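Beta-N-acetylhexosaminidase (Beutenbergia cavernae, PDB 5BU9) probably hydrolyses terminal non-reducing N-acetyl-D-hexosamine residues in N-acetyl-beta-D-hexosaminides, as a member of glycoside hydrolase family 3. Local coordinates at residues 30-35 and 66-71; 8-13 and 328-333; 22-27 and 57-62; 279-284 and 305-310. One frame throughout, in Å; residues are numbered along the deposited sequence.

In the fold
All four contacts lie in the TIM-barrel domain of the glycoside hydrolase 3 family and join the elements wrapped around its sheet. Contacts 1 and 3 share helix 26-35: contact 3 packs the loop leading into it against helix 50-61, and contact 1 packs its last turns against the short helix 66-69. Contact 2 brings the two ends of the chain together, and contact 4 joins consecutive helices late in the barrel. Contacts 1, 2 and 3 are largely buried and contact 4 partly so. Contacts 1 and 2 meet through apolar groups and backbone carbonyls, whereas contacts 3 and 4, each involving a helix start, add a bridging water.

Contact 1 of 4, residues 30-35 and 66-71; sequences DAITAS and DEATGG
The apolar part of this contact centres on A68, whose CB points toward helix 26-35. It sits 3.7 Å from the backbone O of I32 and 4.3 Å from T33 CA, so a single methyl rests against the helix backbone. The small residue suits a place where the CA atoms of T33 and A68 come within 4.9 Å. I32 adds its branch methyl: CG2 lies 4.4 Å from A68 CB and 4.3 Å from T69 CG2. With chi1 at -59°, the longer branch CG1 is anti to the carbonyl carbon; its end CD1 lies against L60 O, and the side chain also touches A63 and L74, leaving CG2 for the short helix.

No hydrogen bond joins the two segments directly. The polar ends of both threonines are served locally, T33 OG1 by L29 O and T69 OG1 by V72 O, which leaves T69 CG2 to face I32. Carbonyls at the end of helix 66-69 find other donors: A68 O accepts from H36 ND1 and E67 O from Q9 NE2. G70, with positive phi, then turns the chain out of the helix.

The contact belongs to the outer helical layer of the TIM barrel, where it joins the helix after strand 15-20 to the short one before strand 75-82.

Contact 2 of 4, residues 8-13 and 328-333; sequences EQRVGQ and DAARRV
With CG beside its backbone N (chi1 -64°), Q13 bends at chi2 (-68°), which brings OE1 beside V333, while V333 with chi1 174° holds CG1 anti to its backbone N and directed at Q13. The two side chains cross obliquely. V333 CG1 comes 3.9 Å from Q13 OE1 and closer still, 3.6 Å, to the backbone O of Q13. The amide oxygen has a proper partner besides this apolar neighbour, since it accepts from K337 NZ, just past the end of helix 320-336; glutamine thus offers an aliphatic stem to the valine and a polar end to the lysine.

One turn earlier the contact is made by a methyl group. A330 CB lies 3.9 Å from R10 CB and equally 3.9 Å from R10 O, and alanine suits this point, where the CA atoms of R10 and A330 are 5.6 Å apart. R10 contributes only the root of its long chain here; its guanidinium turns off to form a salt bridge with D327 OD1. Within helix 320-336, and not part of the contact itself, R331 NH1 forms a salt bridge with D328 OD1 (3.0 Å), one turn back, from above the carboxylate plane.

Helix 7-12 is also flanked by helix 305-318, for V11 packs on V312 and V313 as well as on V326 of helix 320-336. Beyond Q13 the chain enters strand 15-20, and G12 shares a backbone hydrogen bond with G38, next to the start of strand 39-43.

Contact 3 of 4, residues 22-27 and 57-62; sequences ATAEQV and VEQLTA
A beta-alpha loop of the TIM barrel, running from strand 15-20 into helix 26-35, sets A24 against Q59 and L60 of helix 50-61, the next long helix along the chain. A24 CB enters between the two side chains. It lies 3.7 Å from Q59 CB and 3.9 Å from L60 CD2, so that one small buried methyl fits where the loop passes close to the helix.

Q59 has CG beside its backbone N (chi1 -57°), and from there the chain extends past the alanine; the amide closes over the same methyl, with OE1 3.7 Å from A24 CB. Leucine suits the inner side: beyond A24 it reaches V40 and L42 of strand 39-43, whereas the polar Q59 lies on the exposed flank.

The loop is itself held by T19 OG1, which is hydrogen-bonded to both T23 O and E25 N, and E25 occupies the N-cap position of helix 26-35. A24 N and the Q59 amide do not bond directly but share a water: its oxygen accepts from A24 N at 2.9 Å and from Q59 NE2 at 2.6 Å.

Contact 4 of 4, residues 279-284 and 305-310; sequences WSPADR and AAEMVA
W279 O, just ahead of the P281 and A282 turn that packs on E307 and M308, is gripped by two nitrogens of R284. NE and NH2 each lie 2.9 Å from W279 O, which sits in the guanidinium plane at its edge. NH2 approaches nearly along the C=O axis (166°), while NE comes from above the carbonyl plane. This side-on grip, with NH1 bonded to V270 O, fixes the rotation of the guanidinium, one face of which lies over P281 N.

Next in the chain, S280 caps helix 281-291: its OG accepts from D283 N at 3.0 Å, in a nearly straight bond (167°). P281 suits the first turn of the helix, where its missing N-H costs nothing, and its ring is the apolar surface offered to helix 305-318. M308, present as selenomethionine, places CG 3.6 Å from P281 CB and 3.3 Å from P281 O, and bends at its last torsion to bring CE near that same oxygen. The same side chain also packs on F15, V296 and V298 of the barrel strands.

E307 reaches over from the exposed edge. Its CG takes the crowded position between N and the carbonyl carbon (chi1 83°), from which the extended chain carries OE1 to 3.6 Å from P281 CG. A water donates to E307 OE1 at 2.9 Å and accepts from A282 N at 3.1 Å.

The acid therefore answers an early helix N-H through water, and its negative charge probably interacts favourably with the positive end of the helix 281-291 dipole.

Contact 1 of 4, residues 30-35 and 66-71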
loop_
_atom_site.group_PDB
_atom_site.type_symbol
_atom_site.label_atom_id
_atom_site.label_comp_id
_atom_site.label_asym_id
_atom_site.label_seq_id
_atom_site.Cartn_x
_atom_site.Cartn_y
_atom_site.Cartn_z
ATOM N N ASP A 30 -5.065 18.728 -8.313
ATOM C CA ASP A 30 -6.374 19.136 -7.846
ATOM C C ASP A 30 -6.823 18.326 -6.629
ATOM O O ASP A 30 -7.467 18.865 -5.738
ATOM C CB ASP A 30 -7.437 18.978 -8.942
ATOM C CG ASP A 30 -7.224 19.939 -10.145
ATOM O OD1 ASP A 30 -6.519 20.974 -10.002
ATOM O OD2 ASP A 30 -7.780 19.627 -11.229
ATOM N N ALA A 31 -6.532 17.030 -6.611
ATOM C CA ALA A 31 -6.951 16.173 -5.491
ATOM C C ALA A 31 -6.328 16.700 -4.206
ATOM O O ALA A 31 -7.017 16.795 -3.209
ATOM C CB ALA A 31 -6.567 14.737 -5.720
ATOM N N ILE A 32 -5.047 17.088 -4.254
ATOM C CA ILE A 32 -4.382 17.706 -3.118
ATOM C C ILE A 32 -4.958 19.087 -2.762
ATOM O O ILE A 32 -5.246 19.367 -1.605
ATOM C CB ILE A 32 -2.879 17.856 -3.363
ATOM C CG1 ILE A 32 -2.228 16.516 -3.625
ATOM C CG2 ILE A 32 -2.219 18.503 -2.177
ATOM C CD1 ILE A 32 -0.777 16.670 -4.053
ATOM N N THR A 33 -5.085 19.969 -3.743
ATOM C CA THR A 33 -5.467 21.359 -3.459
ATOM C C THR A 33 -6.954 21.498 -3.175
ATOM O O THR A 33 -7.340 22.154 -2.230
ATOM C CB THR A 33 -5.109 22.300 -4.633
ATOM O OG1 THR A 33 -3.733 22.138 -4.953
ATOM C CG2 THR A 33 -5.330 23.769 -4.238
ATOM N N ALA A 34 -7.799 20.872 -3.986
ATOM C CA ALA A 34 -9.243 21.067 -3.831
ATOM C C ALA A 34 -9.882 20.024 -2.935
ATOM O O ALA A 34 -10.857 20.328 -2.264
ATOM C CB ALA A 34 -9.921 21.071 -5.195
ATOM N N SER A 35 -9.337 18.804 -2.900
ATOM C CA SER A 35 -9.920 17.763 -2.051
ATOM C C SER A 35 -9.074 17.448 -0.794
ATOM O O SER A 35 -9.411 16.562 -0.019
ATOM C CB SER A 35 -10.150 16.486 -2.873
ATOM O OG SER A 35 -11.209 16.660 -3.801
ATOM N N ASP A 66 -1.050 25.286 3.868
ATOM C CA ASP A 66 -1.857 25.185 5.062
ATOM C C ASP A 66 -3.340 24.922 4.709
ATOM O O ASP A 66 -4.024 24.114 5.346
ATOM C CB ASP A 66 -1.725 26.459 5.922
ATOM C CG ASP A 66 -2.316 26.259 7.315
ATOM O OD1 ASP A 66 -1.657 25.581 8.142
ATOM O OD2 ASP A 66 -3.450 26.735 7.572
ATOM N N GLU A 67 -3.827 25.615 3.694
ATOM C CA GLU A 67 -5.174 25.404 3.196
ATOM C C GLU A 67 -5.375 24.017 2.572
ATOM O O GLU A 67 -6.446 23.441 2.679
ATOM C CB GLU A 67 -5.512 26.491 2.182
ATOM C CG GLU A 67 -6.929 26.414 1.668
ATOM C CD GLU A 67 -7.360 27.724 1.072
ATOM O OE1 GLU A 67 -6.601 28.702 1.242
ATOM O OE2 GLU A 67 -8.438 27.778 0.439
ATOM N N ALA A 68 -4.346 23.468 1.938
ATOM C CA ALA A 68 -4.484 22.154 1.314
ATOM C C ALA A 68 -4.485 21.015 2.341
ATOM O O ALA A 68 -5.425 20.241 2.410
ATOM C CB ALA A 68 -3.387 21.939 0.303
ATOM N N THR A 69 -3.429 20.916 3.138
ATOM C CA THR A 69 -3.245 19.765 4.020
ATOM C C THR A 69 -2.847 20.187 5.439
ATOM O O THR A 69 -2.252 19.395 6.186
ATOM C CB THR A 69 -2.156 18.810 3.482
ATOM O OG1 THR A 69 -0.907 19.511 3.446
ATOM C CG2 THR A 69 -2.472 18.377 2.077
ATOM N N GLY A 70 -3.129 21.439 5.798
ATOM C CA GLY A 70 -2.709 21.963 7.097
ATOM C C GLY A 70 -1.195 21.939 7.259
ATOM O O GLY A 70 -0.677 21.881 8.386
ATOM N N GLY A 71 -0.490 21.997 6.127
ATOM C CA GLY A 71 0.959 21.953 6.116
ATOM C C GLY A 71 1.547 20.557 6.294
ATOM O O GLY A 71 2.758 20.388 6.278
#

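Contact 2 of 4, residues 8-13 and 328-333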
loop_
_atom_site.group_PDB
_atom_site.type_symbol
_atom_site.label_atom_id
_atom_site.label_comp_id
_atom_site.label_asym_id
_atom_site.label_seq_id
_atom_site.Cartn_x
_atom_site.Cartn_y
_atom_site.Cartn_z
ATOM N N GLU A 8 -12.323 18.156 6.701
ATOM C CA GLU A 8 -12.007 17.906 5.289
ATOM C C GLU A 8 -10.548 17.473 5.149
ATOM O O GLU A 8 -10.232 16.514 4.451
ATOM C CB GLU A 8 -12.268 19.157 4.425
ATOM C CG GLU A 8 -13.739 19.463 4.143
ATOM C CD GLU A 8 -14.471 20.077 5.338
ATOM O OE1 GLU A 8 -15.716 20.168 5.256
ATOM O OE2 GLU A 8 -13.825 20.464 6.354
ATOM N N GLN A 9 -9.663 18.182 5.842
ATOM C CA GLN A 9 -8.248 17.888 5.780
ATOM C C GLN A 9 -7.919 16.539 6.435
ATOM O O GLN A 9 -7.036 15.834 5.951
ATOM C CB GLN A 9 -7.457 19.018 6.427
ATOM C CG GLN A 9 -7.454 20.296 5.597
ATOM C CD GLN A 9 -6.963 21.465 6.401
ATOM O OE1 GLN A 9 -7.030 21.433 7.620
ATOM N NE2 GLN A 9 -6.457 22.500 5.734
ATOM N N ARG A 10 -8.626 16.161 7.503
ATOM C CA ARG A 10 -8.364 14.861 8.135
ATOM C C ARG A 10 -8.787 13.717 7.214
ATOM O O ARG A 10 -8.024 12.770 6.998
ATOM C CB ARG A 10 -9.068 14.751 9.495
ATOM C CG ARG A 10 -8.543 15.740 10.526
ATOM C CD ARG A 10 -8.946 15.397 11.967
ATOM N NE ARG A 10 -10.392 15.306 12.187
ATOM C CZ ARG A 10 -11.210 16.335 12.450
ATOM N NH1 ARG A 10 -10.758 17.573 12.514
ATOM N NH2 ARG A 10 -12.506 16.128 12.654
ATOM N N VAL A 11 -9.984 13.822 6.640
ATOM C CA VAL A 11 -10.415 12.876 5.630
ATOM C C VAL A 11 -9.367 12.808 4.506
ATOM O O VAL A 11 -8.956 11.724 4.088
ATOM C CB VAL A 11 -11.780 13.251 5.078
ATOM C CG1 VAL A 11 -12.088 12.381 3.884
ATOM C CG2 VAL A 11 -12.823 13.051 6.135
ATOM N N GLY A 12 -8.906 13.969 4.054
ATOM C CA GLY A 12 -7.920 14.042 2.994
ATOM C C GLY A 12 -6.693 13.223 3.319
ATOM O O GLY A 12 -6.113 12.595 2.439
ATOM N N GLN A 13 -6.314 13.164 4.588
ATOM C CA GLN A 13 -5.157 12.339 4.956
ATOM C C GLN A 13 -5.347 10.826 4.768
ATOM O O GLN A 13 -4.356 10.088 4.781
ATOM C CB GLN A 13 -4.780 12.600 6.415
ATOM C CG GLN A 13 -4.325 13.976 6.643
ATOM C CD GLN A 13 -3.003 14.254 5.976
ATOM O OE1 GLN A 13 -2.041 13.500 6.144
ATOM N NE2 GLN A 13 -2.949 15.331 5.198
ATOM N N ASP A 328 -9.755 8.460 14.247
ATOM C CA ASP A 328 -8.709 7.524 14.682
ATOM C C ASP A 328 -7.729 7.228 13.549
ATOM O O ASP A 328 -6.512 7.066 13.746
ATOM C CB ASP A 328 -9.320 6.197 15.153
ATOM C CG ASP A 328 -10.040 6.306 16.499
ATOM O OD1 ASP A 328 -9.962 7.364 17.155
ATOM O OD2 ASP A 328 -10.687 5.313 16.901
ATOM N N ALA A 329 -8.294 7.089 12.356
ATOM C CA ALA A 329 -7.516 6.779 11.181
ATOM C C ALA A 329 -6.536 7.933 10.893
ATOM O O ALA A 329 -5.349 7.705 10.681
ATOM C CB ALA A 329 -8.445 6.528 9.984
ATOM N N ALA A 330 -7.034 9.170 10.935
ATOM C CA ALA A 330 -6.206 10.331 10.625
ATOM C C ALA A 330 -5.085 10.457 11.635
ATOM O O ALA A 330 -3.968 10.842 11.288
ATOM C CB ALA A 330 -7.039 11.588 10.592
ATOM N N ARG A 331 -5.363 10.068 12.880
ATOM C CA ARG A 331 -4.344 10.135 13.925
ATOM C C ARG A 331 -3.216 9.136 13.627
ATOM O O ARG A 331 -2.066 9.464 13.864
ATOM C CB ARG A 331 -4.962 9.868 15.311
ATOM C CG ARG A 331 -4.531 10.816 16.392
ATOM C CD ARG A 331 -5.301 10.600 17.716
ATOM N NE ARG A 331 -6.683 11.041 17.596
ATOM C CZ ARG A 331 -7.736 10.246 17.718
ATOM N NH1 ARG A 331 -7.551 8.955 17.995
ATOM N NH2 ARG A 331 -8.972 10.750 17.589
ATOM N N ARG A 332 -3.527 7.939 13.112
ATOM C CA ARG A 332 -2.462 6.978 12.748
ATOM C C ARG A 332 -1.628 7.506 11.614
ATOM O O ARG A 332 -0.403 7.341 11.596
ATOM C CB ARG A 332 -3.015 5.616 12.344
ATOM C CG ARG A 332 -3.810 4.963 13.479
ATOM C CD ARG A 332 -4.317 3.588 13.143
ATOM N NE ARG A 332 -5.326 3.195 14.106
ATOM C CZ ARG A 332 -6.630 3.131 13.865
ATOM N NH1 ARG A 332 -7.098 3.378 12.649
ATOM N NH2 ARG A 332 -7.470 2.774 14.839
ATOM N N VAL A 333 -2.302 8.130 10.658
ATOM C CA VAL A 333 -1.607 8.657 9.507
ATOM C C VAL A 333 -0.685 9.819 9.916
ATOM O O VAL A 333 0.487 9.822 9.538
ATOM C CB VAL A 333 -2.578 9.071 8.429
ATOM C CG1 VAL A 333 -1.818 9.775 7.287
ATOM C CG2 VAL A 333 -3.344 7.835 7.919
#

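Contact 3 of 4, residues 22-27 and 57-62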
loop_
_atom_site.group_PDB
_atom_site.type_symbol
_atom_site.label_atom_id
_atom_site.label_comp_id
_atom_site.label_asym_id
_atom_site.label_seq_id
_atom_site.Cartn_x
_atom_site.Cartn_y
_atom_site.Cartn_z
ATOM N N ALA A 22 5.741 9.956 -14.604
ATOM C CA ALA A 22 6.537 10.871 -15.379
ATOM C C ALA A 22 5.943 12.263 -15.398
ATOM O O ALA A 22 6.518 13.181 -15.976
ATOM C CB ALA A 22 6.712 10.341 -16.788
ATOM N N THR A 23 4.786 12.439 -14.776
ATOM C CA THR A 23 4.127 13.749 -14.815
ATOM C C THR A 23 3.325 14.009 -13.578
ATOM O O THR A 23 2.565 13.150 -13.156
ATOM C CB THR A 23 3.131 13.893 -15.998
ATOM O OG1 THR A 23 3.780 13.542 -17.221
ATOM C CG2 THR A 23 2.624 15.346 -16.087
ATOM N N ALA A 24 3.474 15.199 -13.013
ATOM C CA ALA A 24 2.551 15.661 -11.985
ATOM C C ALA A 24 1.215 16.011 -12.653
ATOM O O ALA A 24 1.009 17.130 -13.094
ATOM C CB ALA A 24 3.105 16.854 -11.249
ATOM N N GLU A 25 0.306 15.046 -12.700
ATOM C CA GLU A 25 -0.956 15.194 -13.400
ATOM C C GLU A 25 -1.866 16.201 -12.696
ATOM O O GLU A 25 -1.926 16.246 -11.465
ATOM C CB GLU A 25 -1.641 13.827 -13.510
ATOM C CG GLU A 25 -0.942 12.858 -14.484
ATOM C CD GLU A 25 -1.815 11.651 -14.821
ATOM O OE1 GLU A 25 -1.735 10.641 -14.086
ATOM O OE2 GLU A 25 -2.605 11.735 -15.791
ATOM N N GLN A 26 -2.583 16.995 -13.479
ATOM C CA GLN A 26 -3.474 18.013 -12.938
ATOM C C GLN A 26 -4.546 17.416 -12.012
ATOM O O GLN A 26 -4.853 18.010 -10.978
ATOM C CB GLN A 26 -4.113 18.822 -14.081
ATOM C CG GLN A 26 -4.887 20.080 -13.619
ATOM C CD GLN A 26 -4.009 21.041 -12.822
ATOM O OE1 GLN A 26 -2.891 21.344 -13.224
ATOM N NE2 GLN A 26 -4.510 21.503 -11.675
ATOM N N VAL A 27 -5.062 16.226 -12.336
ATOM C CA VAL A 27 -6.070 15.551 -11.486
ATOM C C VAL A 27 -5.538 15.305 -10.064
ATOM O O VAL A 27 -6.271 15.454 -9.069
ATOM C CB VAL A 27 -6.578 14.196 -12.128
ATOM C CG1 VAL A 27 -5.426 13.198 -12.350
ATOM C CG2 VAL A 27 -7.694 13.549 -11.266
ATOM N N VAL A 57 7.946 14.924 -8.224
ATOM C CA VAL A 57 7.594 14.947 -6.827
ATOM C C VAL A 57 7.601 16.383 -6.303
ATOM O O VAL A 57 6.711 16.779 -5.546
ATOM C CB VAL A 57 8.522 14.061 -6.032
ATOM C CG1 VAL A 57 8.230 14.189 -4.519
ATOM C CG2 VAL A 57 8.347 12.616 -6.493
ATOM N N GLU A 58 8.583 17.171 -6.726
ATOM C CA GLU A 58 8.673 18.559 -6.273
ATOM C C GLU A 58 7.371 19.320 -6.593
ATOM O O GLU A 58 6.896 20.093 -5.772
ATOM C CB GLU A 58 9.911 19.257 -6.891
ATOM C CG GLU A 58 9.698 20.683 -7.461
ATOM C CD GLU A 58 9.336 21.743 -6.407
ATOM O OE1 GLU A 58 9.465 21.469 -5.185
ATOM O OE2 GLU A 58 8.899 22.852 -6.808
ATOM N N GLN A 59 6.787 19.091 -7.768
ATOM C CA GLN A 59 5.532 19.740 -8.133
ATOM C C GLN A 59 4.373 19.331 -7.229
ATOM O O GLN A 59 3.467 20.129 -6.935
ATOM C CB GLN A 59 5.162 19.411 -9.571
ATOM C CG GLN A 59 6.186 19.774 -10.605
ATOM C CD GLN A 59 5.667 19.512 -12.013
ATOM O OE1 GLN A 59 4.634 20.062 -12.423
ATOM N NE2 GLN A 59 6.369 18.657 -12.752
ATOM N N LEU A 60 4.394 18.069 -6.819
ATOM C CA LEU A 60 3.342 17.529 -5.973
ATOM C C LEU A 60 3.513 18.109 -4.573
ATOM O O LEU A 60 2.547 18.543 -3.962
ATOM C CB LEU A 60 3.371 15.991 -5.956
ATOM C CG LEU A 60 3.208 15.261 -7.318
ATOM C CD1 LEU A 60 3.469 13.762 -7.198
ATOM C CD2 LEU A 60 1.818 15.475 -7.842
ATOM N N THR A 61 4.743 18.136 -4.062
ATOM C CA THR A 61 4.926 18.562 -2.683
ATOM C C THR A 61 4.707 20.069 -2.619
ATOM O O THR A 61 4.378 20.606 -1.576
ATOM C CB THR A 61 6.322 18.183 -2.108
ATOM O OG1 THR A 61 7.355 18.672 -2.960
ATOM C CG2 THR A 61 6.463 16.680 -1.986
ATOM N N ALA A 62 4.849 20.742 -3.758
ATOM C CA ALA A 62 4.630 22.186 -3.801
ATOM C C ALA A 62 3.146 22.521 -3.604
ATOM O O ALA A 62 2.788 23.664 -3.373
ATOM C CB ALA A 62 5.139 22.760 -5.106
HETATM O O HOH W 1 5.058 17.124 -14.459
#

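Contact 4 of 4, residues 279-284 and 305-310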
loop_
_atom_site.group_PDB
_atom_site.type_symbol
_atom_site.label_atom_id
_atom_site.label_comp_id
_atom_site.label_asym_id
_atom_site.label_seq_id
_atom_site.Cartn_x
_atom_site.Cartn_y
_atom_site.Cartn_z
ATOM N N TRP A 279 -19.049 -2.255 -6.199
ATOM C CA TRP A 279 -19.352 -1.169 -5.264
ATOM C C TRP A 279 -19.038 0.177 -5.881
ATOM O O TRP A 279 -18.071 0.296 -6.630
ATOM C CB TRP A 279 -18.543 -1.330 -3.967
ATOM C CG TRP A 279 -18.929 -2.549 -3.180
ATOM C CD1 TRP A 279 -19.876 -2.619 -2.163
ATOM C CD2 TRP A 279 -18.373 -3.867 -3.303
ATOM N NE1 TRP A 279 -19.941 -3.903 -1.679
ATOM C CE2 TRP A 279 -19.040 -4.692 -2.357
ATOM C CE3 TRP A 279 -17.396 -4.443 -4.135
ATOM C CZ2 TRP A 279 -18.751 -6.042 -2.210
ATOM C CZ3 TRP A 279 -17.098 -5.805 -3.983
ATOM C CH2 TRP A 279 -17.786 -6.587 -3.026
ATOM N N SER A 280 -19.847 1.189 -5.571
ATOM C CA SER A 280 -19.551 2.529 -6.021
ATOM C C SER A 280 -18.188 2.960 -5.452
ATOM O O SER A 280 -17.730 2.454 -4.417
ATOM C CB SER A 280 -20.664 3.496 -5.549
ATOM O OG SER A 280 -20.456 3.796 -4.185
ATOM N N PRO A 281 -17.533 3.924 -6.104
ATOM C CA PRO A 281 -16.280 4.421 -5.526
ATOM C C PRO A 281 -16.451 4.920 -4.093
ATOM O O PRO A 281 -15.587 4.693 -3.266
ATOM C CB PRO A 281 -15.913 5.573 -6.449
ATOM C CG PRO A 281 -16.524 5.142 -7.815
ATOM C CD PRO A 281 -17.820 4.491 -7.441
ATOM N N ALA A 282 -17.551 5.611 -3.817
ATOM C CA ALA A 282 -17.839 6.106 -2.477
ATOM C C ALA A 282 -17.916 4.945 -1.486
ATOM O O ALA A 282 -17.273 4.976 -0.436
ATOM C CB ALA A 282 -19.143 6.896 -2.496
ATOM N N ASP A 283 -18.651 3.884 -1.837
ATOM C CA ASP A 283 -18.739 2.723 -0.916
ATOM C C ASP A 283 -17.410 1.999 -0.721
ATOM O O ASP A 283 -17.144 1.498 0.379
ATOM C CB ASP A 283 -19.786 1.711 -1.375
ATOM C CG ASP A 283 -21.206 2.208 -1.149
ATOM O OD1 ASP A 283 -21.361 3.264 -0.487
ATOM O OD2 ASP A 283 -22.153 1.552 -1.635
ATOM N N ARG A 284 -16.571 1.939 -1.750
ATOM C CA ARG A 284 -15.251 1.324 -1.554
ATOM C C ARG A 284 -14.496 2.024 -0.423
ATOM O O ARG A 284 -13.886 1.377 0.453
ATOM C CB ARG A 284 -14.418 1.376 -2.833
ATOM C CG ARG A 284 -15.039 0.647 -3.976
ATOM C CD ARG A 284 -14.285 0.882 -5.244
ATOM N NE ARG A 284 -15.243 0.845 -6.341
ATOM C CZ ARG A 284 -15.019 1.328 -7.552
ATOM N NH1 ARG A 284 -13.832 1.855 -7.877
ATOM N NH2 ARG A 284 -15.990 1.276 -8.435
ATOM N N ALA A 305 -11.064 9.944 -7.221
ATOM C CA ALA A 305 -10.669 10.293 -5.871
ATOM C C ALA A 305 -11.561 11.407 -5.296
ATOM O O ALA A 305 -11.966 11.335 -4.148
ATOM C CB ALA A 305 -9.205 10.713 -5.838
ATOM N N ALA A 306 -11.852 12.436 -6.087
ATOM C CA ALA A 306 -12.618 13.589 -5.600
ATOM C C ALA A 306 -13.953 13.171 -5.015
ATOM O O ALA A 306 -14.296 13.573 -3.900
ATOM C CB ALA A 306 -12.844 14.636 -6.745
ATOM N N GLU A 307 -14.720 12.375 -5.762
ATOM C CA GLU A 307 -16.046 11.990 -5.271
ATOM C C GLU A 307 -15.971 11.023 -4.061
ATOM O O GLU A 307 -16.891 10.995 -3.242
ATOM C CB GLU A 307 -16.866 11.374 -6.389
ATOM C CG GLU A 307 -16.580 9.889 -6.599
ATOM C CD GLU A 307 -16.989 9.428 -7.983
ATOM O OE1 GLU A 307 -17.816 8.486 -8.099
ATOM O OE2 GLU A 307 -16.486 10.043 -8.948
HETATM N N MSE A 308 -14.881 10.251 -3.938
HETATM C CA MSE A 308 -14.728 9.363 -2.790
HETATM C C MSE A 308 -14.457 10.175 -1.550
HETATM O O MSE A 308 -15.015 9.927 -0.480
HETATM C CB MSE A 308 -13.595 8.365 -3.007
HETATM C CG MSE A 308 -13.890 7.404 -4.124
HETATM SE SE MSE A 308 -12.321 6.354 -4.674
HETATM C CE MSE A 308 -12.091 5.308 -3.122
ATOM N N VAL A 309 -13.570 11.147 -1.693
ATOM C CA VAL A 309 -13.263 12.047 -0.583
ATOM C C VAL A 309 -14.548 12.724 -0.134
ATOM O O VAL A 309 -14.823 12.789 1.066
ATOM C CB VAL A 309 -12.185 13.085 -0.967
ATOM C CG1 VAL A 309 -12.100 14.185 0.084
ATOM C CG2 VAL A 309 -10.829 12.385 -1.113
ATOM N N ALA A 310 -15.347 13.209 -1.089
ATOM C CA ALA A 310 -16.547 13.980 -0.727
ATOM C C ALA A 310 -17.532 13.096 0.014
ATOM O O ALA A 310 -18.184 13.534 0.957
ATOM C CB ALA A 310 -17.207 14.576 -1.951
HETATM O O HOH W 2 -19.173 7.246 -5.850
#